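Lipolytic enzyme, G-D-S-L family (Bacteroides thetaiotaomicron, PDB 7BR2) is a gut microbial serine esterase of the SGNH (GDSL) hydrolase family that metabolizes the drug diltiazem. Local coordinates at residues F263-E268 and N301-K306; Q313-L316 and Q321-G324; K342-Q347 and V441-V446. All coordinates share one frame; numbering follows the deposited sequence.

Interaction 1: F263-E268 and N301-K306; sequences FDYLAE and NTELLK
Phe-263 sets the rim of its ring beside the isobutyl group of Leu-305, CZ lying 3.8 Å from CD1, which is close to the ring plane. The two residues belong to different sheets, strand 260-267 to an antiparallel and strand 303-308 to a mixed one, which face each other in a beta-sandwich-like arrangement. The CA atoms of Tyr-265 and Leu-305 are 10.3 Å apart, so contact is made by side chains in the layer between. Next to the apolar pair sits a buried polar one. Tyr-265, whose CG stands opposite the backbone N (chi1 165°), extends its ring across this layer, while Glu-303, extended throughout, comes to meet it. The carboxylate plane is turned 39° from the ring. Tyr-265 OH donates to Glu-303 OE2 over a modelled 2.5 Å, a very short length that may owe something to the model. Gln-345 NE2 also bonds to this oxygen, so two donors grip it. A phenylalanine in place of Tyr-265 would probably leave the buried carboxylate without its hydroxyl mate and freer to turn. The approach is at the edge of the tyrosine ring, where Glu-303 OE2 also lies 3.2 Å from Tyr-265 CE2.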
# COMPACT_ATOMS: atom_id res chain seq x y z
N PHE A 263 11.30 28.80 -16.69
CA PHE A 263 11.65 29.07 -15.31
C PHE A 263 12.27 27.82 -14.68
O PHE A 263 12.30 26.74 -15.27
CB PHE A 263 10.43 29.55 -14.51
CG PHE A 263 9.26 28.63 -14.58
CD1 PHE A 263 8.35 28.72 -15.62
CD2 PHE A 263 9.03 27.68 -13.59
CE1 PHE A 263 7.25 27.89 -15.69
CE2 PHE A 263 7.93 26.85 -13.64
CZ PHE A 263 7.04 26.94 -14.69
N ASP A 264 12.77 28.01 -13.46
CA ASP A 264 13.36 26.96 -12.65
C ASP A 264 12.37 26.56 -11.58
O ASP A 264 11.80 27.42 -10.88
CB ASP A 264 14.68 27.43 -12.04
CG ASP A 264 15.80 27.53 -13.07
OD1 ASP A 264 15.65 26.97 -14.18
OD2 ASP A 264 16.82 28.20 -12.80
N TYR A 265 12.12 25.25 -11.49
CA TYR A 265 11.14 24.64 -10.61
C TYR A 265 11.88 23.71 -9.65
O TYR A 265 12.54 22.76 -10.09
CB TYR A 265 10.12 23.87 -11.45
CG TYR A 265 9.22 22.89 -10.74
CD1 TYR A 265 8.39 23.29 -9.71
CD2 TYR A 265 9.20 21.56 -11.13
CE1 TYR A 265 7.56 22.39 -9.08
CE2 TYR A 265 8.37 20.65 -10.50
CZ TYR A 265 7.55 21.07 -9.48
OH TYR A 265 6.72 20.16 -8.86
N LEU A 266 11.81 23.99 -8.35
CA LEU A 266 12.40 23.08 -7.37
C LEU A 266 11.28 22.61 -6.45
O LEU A 266 10.84 23.34 -5.56
CB LEU A 266 13.54 23.74 -6.59
CG LEU A 266 14.12 22.82 -5.48
CD1 LEU A 266 14.74 21.54 -6.07
CD2 LEU A 266 15.13 23.53 -4.59
N ALA A 267 10.83 21.38 -6.67
CA ALA A 267 9.76 20.80 -5.86
C ALA A 267 10.33 20.26 -4.56
O ALA A 267 11.51 19.94 -4.46
CB ALA A 267 9.06 19.69 -6.63
N GLU A 268 9.47 20.21 -3.53
CA GLU A 268 9.83 19.53 -2.29
C GLU A 268 9.58 18.04 -2.36
O GLU A 268 10.15 17.29 -1.56
CB GLU A 268 9.04 20.11 -1.11
CG GLU A 268 9.31 21.57 -0.84
CD GLU A 268 8.31 22.19 0.12
OE1 GLU A 268 7.38 21.48 0.57
OE2 GLU A 268 8.44 23.41 0.39
N ASN A 301 -2.33 12.89 -6.19
CA ASN A 301 -1.27 12.93 -7.18
C ASN A 301 -1.46 14.11 -8.12
O ASN A 301 -1.49 13.96 -9.34
CB ASN A 301 -1.18 11.62 -7.96
CG ASN A 301 0.23 11.35 -8.43
OD1 ASN A 301 1.18 12.01 -7.99
ND2 ASN A 301 0.38 10.41 -9.35
N THR A 302 -1.58 15.31 -7.56
CA THR A 302 -1.72 16.55 -8.33
C THR A 302 -0.47 17.41 -8.18
O THR A 302 -0.22 17.99 -7.12
CB THR A 302 -2.97 17.31 -7.89
OG1 THR A 302 -4.13 16.55 -8.25
CG2 THR A 302 -3.03 18.66 -8.58
N GLU A 303 0.31 17.50 -9.26
CA GLU A 303 1.46 18.38 -9.39
C GLU A 303 1.07 19.44 -10.42
O GLU A 303 1.37 19.32 -11.62
CB GLU A 303 2.72 17.59 -9.80
CG GLU A 303 4.00 18.41 -9.83
CD GLU A 303 5.20 17.65 -10.40
OE1 GLU A 303 5.04 16.52 -10.92
OE2 GLU A 303 6.33 18.19 -10.31
N LEU A 304 0.40 20.49 -9.95
CA LEU A 304 -0.34 21.37 -10.85
C LEU A 304 0.56 22.47 -11.40
O LEU A 304 1.21 23.20 -10.65
CB LEU A 304 -1.54 21.98 -10.13
CG LEU A 304 -2.57 22.57 -11.10
CD1 LEU A 304 -3.30 21.48 -11.91
CD2 LEU A 304 -3.57 23.45 -10.36
N LEU A 305 0.59 22.60 -12.73
CA LEU A 305 1.26 23.71 -13.39
C LEU A 305 0.21 24.62 -14.03
O LEU A 305 -0.51 24.20 -14.96
CB LEU A 305 2.27 23.22 -14.42
CG LEU A 305 2.80 24.32 -15.35
CD1 LEU A 305 3.58 25.38 -14.58
CD2 LEU A 305 3.67 23.71 -16.45
N LYS A 306 0.13 25.85 -13.55
CA LYS A 306 -0.80 26.86 -14.06
C LYS A 306 0.01 28.04 -14.55
O LYS A 306 0.74 28.67 -13.78
CB LYS A 306 -1.80 27.30 -12.98
CG LYS A 306 -3.01 28.03 -13.54
CD LYS A 306 -3.91 28.58 -12.46
CE LYS A 306 -4.74 27.47 -11.83
NZ LYS A 306 -5.19 27.88 -10.48

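Interaction 2: Q313-L316 and Q321-G324; sequences QYKL and QEIG
The carbonyl oxygen of Leu-316 receives the backbone N-H of Ile-323 at 2.8 Å in an almost straight bond, 169° at the hydrogen. In return, Leu-316 N donates to Gly-324 O at 2.9 Å. A single residue of strand 313-318 thus bonds to two successive residues of strand 321-327, and the local segment axes run at 130° rather than fully antiparallel. The backbone of Ile-323 supplies the irregularity: its psi of -44° departs from extended values and brings its N-H, in place of that of Gly-324, to the Leu-316 carbonyl.

Side chains meet on both sides of this backbone link. Leu-316 crosses Ile-323 at a slant, CD2 lying 3.9 Å from CB, and continues onto Ile-445 and Leu-447 of the next strand. Elsewhere, Lys-315 and Glu-322 cross at about a right angle. The first part of the lysine chain, extended through chi1 and chi2, brings Lys-315 CD against the carboxylate; beyond it the chain bends at a nearly eclipsed chi3. Its ammonium remains 4.2 Å from the acid, NZ to OE1, beyond a salt bridge, so the attraction between the charges is probably loose at this more accessible side.

The two bonds and the backbone angles fit a classic beta bulge, with Ile-323 and Gly-324 opposite Leu-316, in a beta hairpin whose second strand is outermost in the antiparallel sheet.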
# COMPACT_ATOMS: atom_id res chain seq x y z
N GLN A 313 -1.04 28.06 -28.77
CA GLN A 313 -0.62 26.71 -28.42
C GLN A 313 0.87 26.65 -28.11
O GLN A 313 1.70 27.24 -28.82
CB GLN A 313 -0.99 25.68 -29.49
CG GLN A 313 -2.44 25.30 -29.33
CD GLN A 313 -2.88 24.25 -30.30
OE1 GLN A 313 -2.66 23.06 -30.08
NE2 GLN A 313 -3.51 24.68 -31.39
N TYR A 314 1.18 25.95 -27.03
CA TYR A 314 2.54 25.84 -26.54
C TYR A 314 2.91 24.37 -26.38
O TYR A 314 2.05 23.50 -26.19
CB TYR A 314 2.71 26.60 -25.20
CG TYR A 314 2.56 28.12 -25.29
CD1 TYR A 314 1.31 28.71 -25.40
CD2 TYR A 314 3.67 28.96 -25.25
CE1 TYR A 314 1.17 30.09 -25.49
CE2 TYR A 314 3.53 30.35 -25.33
CZ TYR A 314 2.27 30.90 -25.45
OH TYR A 314 2.12 32.27 -25.54
N LYS A 315 4.20 24.13 -26.49
CA LYS A 315 4.82 22.84 -26.24
C LYS A 315 5.54 22.93 -24.90
O LYS A 315 6.32 23.86 -24.67
CB LYS A 315 5.78 22.45 -27.34
CG LYS A 315 6.25 21.03 -27.21
CD LYS A 315 7.16 20.64 -28.35
CE LYS A 315 7.63 21.82 -29.17
NZ LYS A 315 7.96 21.38 -30.56
N LEU A 316 5.20 22.00 -24.01
CA LEU A 316 5.81 21.92 -22.70
C LEU A 316 7.04 21.03 -22.78
O LEU A 316 6.95 19.88 -23.22
CB LEU A 316 4.83 21.35 -21.67
CG LEU A 316 5.49 20.98 -20.34
CD1 LEU A 316 6.12 22.20 -19.67
CD2 LEU A 316 4.50 20.30 -19.43
N GLN A 321 13.02 17.88 -22.44
CA GLN A 321 12.28 16.71 -22.91
C GLN A 321 10.84 17.13 -23.20
O GLN A 321 10.15 17.66 -22.33
CB GLN A 321 12.29 15.57 -21.90
CG GLN A 321 13.01 14.31 -22.41
CD GLN A 321 12.27 13.60 -23.57
OE1 GLN A 321 11.04 13.40 -23.55
NE2 GLN A 321 13.05 13.22 -24.59
N GLU A 322 10.40 16.87 -24.43
CA GLU A 322 9.05 17.22 -24.81
C GLU A 322 8.05 16.39 -24.02
O GLU A 322 8.13 15.16 -24.00
CB GLU A 322 8.87 17.02 -26.32
CG GLU A 322 7.45 17.24 -26.80
CD GLU A 322 7.37 17.41 -28.31
OE1 GLU A 322 8.43 17.48 -28.98
OE2 GLU A 322 6.23 17.50 -28.82
N ILE A 323 7.11 17.06 -23.38
CA ILE A 323 6.08 16.40 -22.60
C ILE A 323 4.78 16.28 -23.39
O ILE A 323 4.13 15.23 -23.37
CB ILE A 323 5.86 17.19 -21.29
CG1 ILE A 323 7.20 17.48 -20.60
CG2 ILE A 323 4.86 16.48 -20.40
CD1 ILE A 323 7.97 16.22 -20.19
N GLY A 324 4.40 17.35 -24.08
CA GLY A 324 3.18 17.38 -24.85
C GLY A 324 2.88 18.80 -25.31
O GLY A 324 3.68 19.73 -25.10

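Interaction 3: K342-Q347 and V441-V446; sequences KTPQYQ and VVRKIV
Pro-344 and Arg-443 meet by van der Waals contact of a ring with a flat cation: the guanidinium turns one face to Pro-344, whose CB stands 3.2 Å from Arg-443 NH1, toward the rim of the group. Gln-345 N lies over the same face, farther off. The opposite face is covered from within the arginine's own segment by Val-441, its CG2 3.3 Å above the plane and over the centre. The guanidinium therefore lies between a proline and a valine, which probably limits its rotation. A bend at chi2 (-66°), followed by an extended run to the guanidinium, directs the group toward the start of helix 344-377. The amide of Gln-345 is engaged elsewhere, NE2 hydrogen-bonding Glu-303 OE2, and its OE1 only brushes the arginine chain, 4.1 Å from Arg-443 CG. These two side chains slide past each other in opposite directions, the amide and guanidinium planes only 16° apart.

Hydrogen bonding within segment 342-347 shapes the helix start. Thr-343 is the N-cap: its OG1 accepts from Tyr-346 N at 3.0 Å. Thr-343 O accepts from Gln-347 N, also at 3.0 Å, in the first helical turn. Pro-344, the first helical residue, lacks an amide hydrogen, and nothing is lost at a position where the helix has no acceptor for one.

Ionic and polar partners of the arginine lie outside the pairing of the two segments. NH1 forms a salt bridge with Asp-319 OD2, and NH2 bonds to Gln-348 OE1, one turn along the helix.

A cation beside a helix N-terminus would probably feel some unfavourable field from the peptide dipoles. Here Asp-319 probably offsets the charge and Gln-348 accepts from NH2, while the nearest helix atom over the guanidinium face is a carbon, Pro-344 CB.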
# COMPACT_ATOMS: atom_id res chain seq x y z
N LYS A 342 6.29 11.49 -18.96
CA LYS A 342 7.53 11.87 -19.61
C LYS A 342 8.36 12.89 -18.84
O LYS A 342 9.49 13.17 -19.25
CB LYS A 342 7.24 12.40 -21.01
CG LYS A 342 6.67 11.36 -21.96
CD LYS A 342 6.34 12.03 -23.29
CE LYS A 342 5.59 11.11 -24.24
NZ LYS A 342 6.22 11.06 -25.59
N THR A 343 7.84 13.46 -17.75
CA THR A 343 8.63 14.45 -17.02
C THR A 343 9.82 13.78 -16.36
O THR A 343 9.77 12.60 -16.01
CB THR A 343 7.81 15.19 -15.96
OG1 THR A 343 7.62 14.38 -14.80
CG2 THR A 343 6.45 15.63 -16.52
N PRO A 344 10.92 14.52 -16.20
CA PRO A 344 12.09 13.93 -15.52
C PRO A 344 11.81 13.52 -14.10
O PRO A 344 12.28 12.46 -13.67
CB PRO A 344 13.13 15.06 -15.61
CG PRO A 344 12.71 15.83 -16.82
CD PRO A 344 11.22 15.83 -16.77
N GLN A 345 11.02 14.31 -13.36
CA GLN A 345 10.69 13.94 -11.99
C GLN A 345 9.81 12.70 -11.94
O GLN A 345 9.88 11.93 -10.97
CB GLN A 345 10.02 15.10 -11.24
CG GLN A 345 8.66 15.57 -11.79
CD GLN A 345 8.74 16.81 -12.69
OE1 GLN A 345 9.64 16.95 -13.51
NE2 GLN A 345 7.74 17.68 -12.56
N TYR A 346 8.98 12.47 -12.96
CA TYR A 346 8.20 11.24 -12.99
C TYR A 346 9.09 10.05 -13.32
O TYR A 346 8.90 8.96 -12.77
CB TYR A 346 7.04 11.33 -13.97
CG TYR A 346 5.97 10.29 -13.68
CD1 TYR A 346 4.99 10.52 -12.73
CD2 TYR A 346 5.99 9.04 -14.31
CE1 TYR A 346 4.03 9.57 -12.44
CE2 TYR A 346 5.04 8.08 -14.02
CZ TYR A 346 4.07 8.35 -13.09
OH TYR A 346 3.10 7.42 -12.80
N GLN A 347 10.07 10.24 -14.20
CA GLN A 347 11.04 9.18 -14.45
C GLN A 347 11.84 8.85 -13.19
O GLN A 347 12.07 7.67 -12.88
CB GLN A 347 11.97 9.62 -15.59
CG GLN A 347 11.31 9.69 -16.96
CD GLN A 347 10.89 8.32 -17.48
OE1 GLN A 347 9.70 8.05 -17.70
NE2 GLN A 347 11.86 7.45 -17.68
N VAL A 441 15.40 17.67 -7.85
CA VAL A 441 16.42 18.61 -8.29
C VAL A 441 15.73 19.73 -9.06
O VAL A 441 14.55 19.63 -9.43
CB VAL A 441 17.52 17.94 -9.15
CG1 VAL A 441 18.23 16.87 -8.36
CG2 VAL A 441 16.93 17.34 -10.39
N VAL A 442 16.47 20.82 -9.26
CA VAL A 442 15.94 21.95 -10.02
C VAL A 442 15.68 21.49 -11.45
O VAL A 442 16.58 20.97 -12.12
CB VAL A 442 16.88 23.15 -9.96
CG1 VAL A 442 16.33 24.29 -10.80
CG2 VAL A 442 17.05 23.63 -8.53
N ARG A 443 14.45 21.67 -11.91
CA ARG A 443 14.03 21.30 -13.26
C ARG A 443 13.73 22.55 -14.08
O ARG A 443 13.03 23.46 -13.62
CB ARG A 443 12.79 20.40 -13.22
CG ARG A 443 12.96 19.14 -12.40
CD ARG A 443 13.99 18.20 -13.04
NE ARG A 443 14.08 16.94 -12.31
CZ ARG A 443 14.85 15.92 -12.67
NH1 ARG A 443 15.61 16.01 -13.76
NH2 ARG A 443 14.86 14.81 -11.94
N LYS A 444 14.22 22.57 -15.31
CA LYS A 444 14.06 23.69 -16.22
C LYS A 444 12.79 23.50 -17.04
O LYS A 444 12.74 22.65 -17.93
CB LYS A 444 15.29 23.78 -17.11
CG LYS A 444 15.17 24.71 -18.28
CD LYS A 444 15.34 26.16 -17.94
CE LYS A 444 15.02 27.00 -19.19
NZ LYS A 444 15.67 26.47 -20.46
N ILE A 445 11.77 24.31 -16.76
CA ILE A 445 10.48 24.21 -17.44
C ILE A 445 10.41 25.27 -18.53
O ILE A 445 10.73 26.44 -18.29
CB ILE A 445 9.32 24.36 -16.44
CG1 ILE A 445 9.40 23.23 -15.40
CG2 ILE A 445 8.00 24.37 -17.17
CD1 ILE A 445 8.23 23.16 -14.43
N VAL A 446 9.98 24.86 -19.73
CA VAL A 446 9.92 25.72 -20.90
C VAL A 446 8.57 25.54 -21.56
O VAL A 446 8.11 24.41 -21.76
CB VAL A 446 11.04 25.38 -21.91
CG1 VAL A 446 10.77 26.05 -23.25
CG2 VAL A 446 12.41 25.73 -21.37

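All three contacts lie in the beta-rich part of the chain and share its antiparallel sheet. Interaction 1 is wholly buried and joins that sheet to the mixed one. Interaction 2 works within the sheet by backbone bonding at its outermost hairpin, and interaction 3 seats the start of helix 344-377 against strand 443-449 in a partly buried setting. Interactions 1 and 3 touch directly: their strands are neighbours, Tyr-265 O accepting from Arg-443 N, and Gln-345 reaches Glu-303. Between interactions 2 and 3 the meeting is by packing, as of Ile-323 on Thr-343. A buried carboxyl group meets donors in interaction 1, charges are loosely matched in interaction 2, and in interaction 3 Asp-319, outside both segments, meets the arginine's charge.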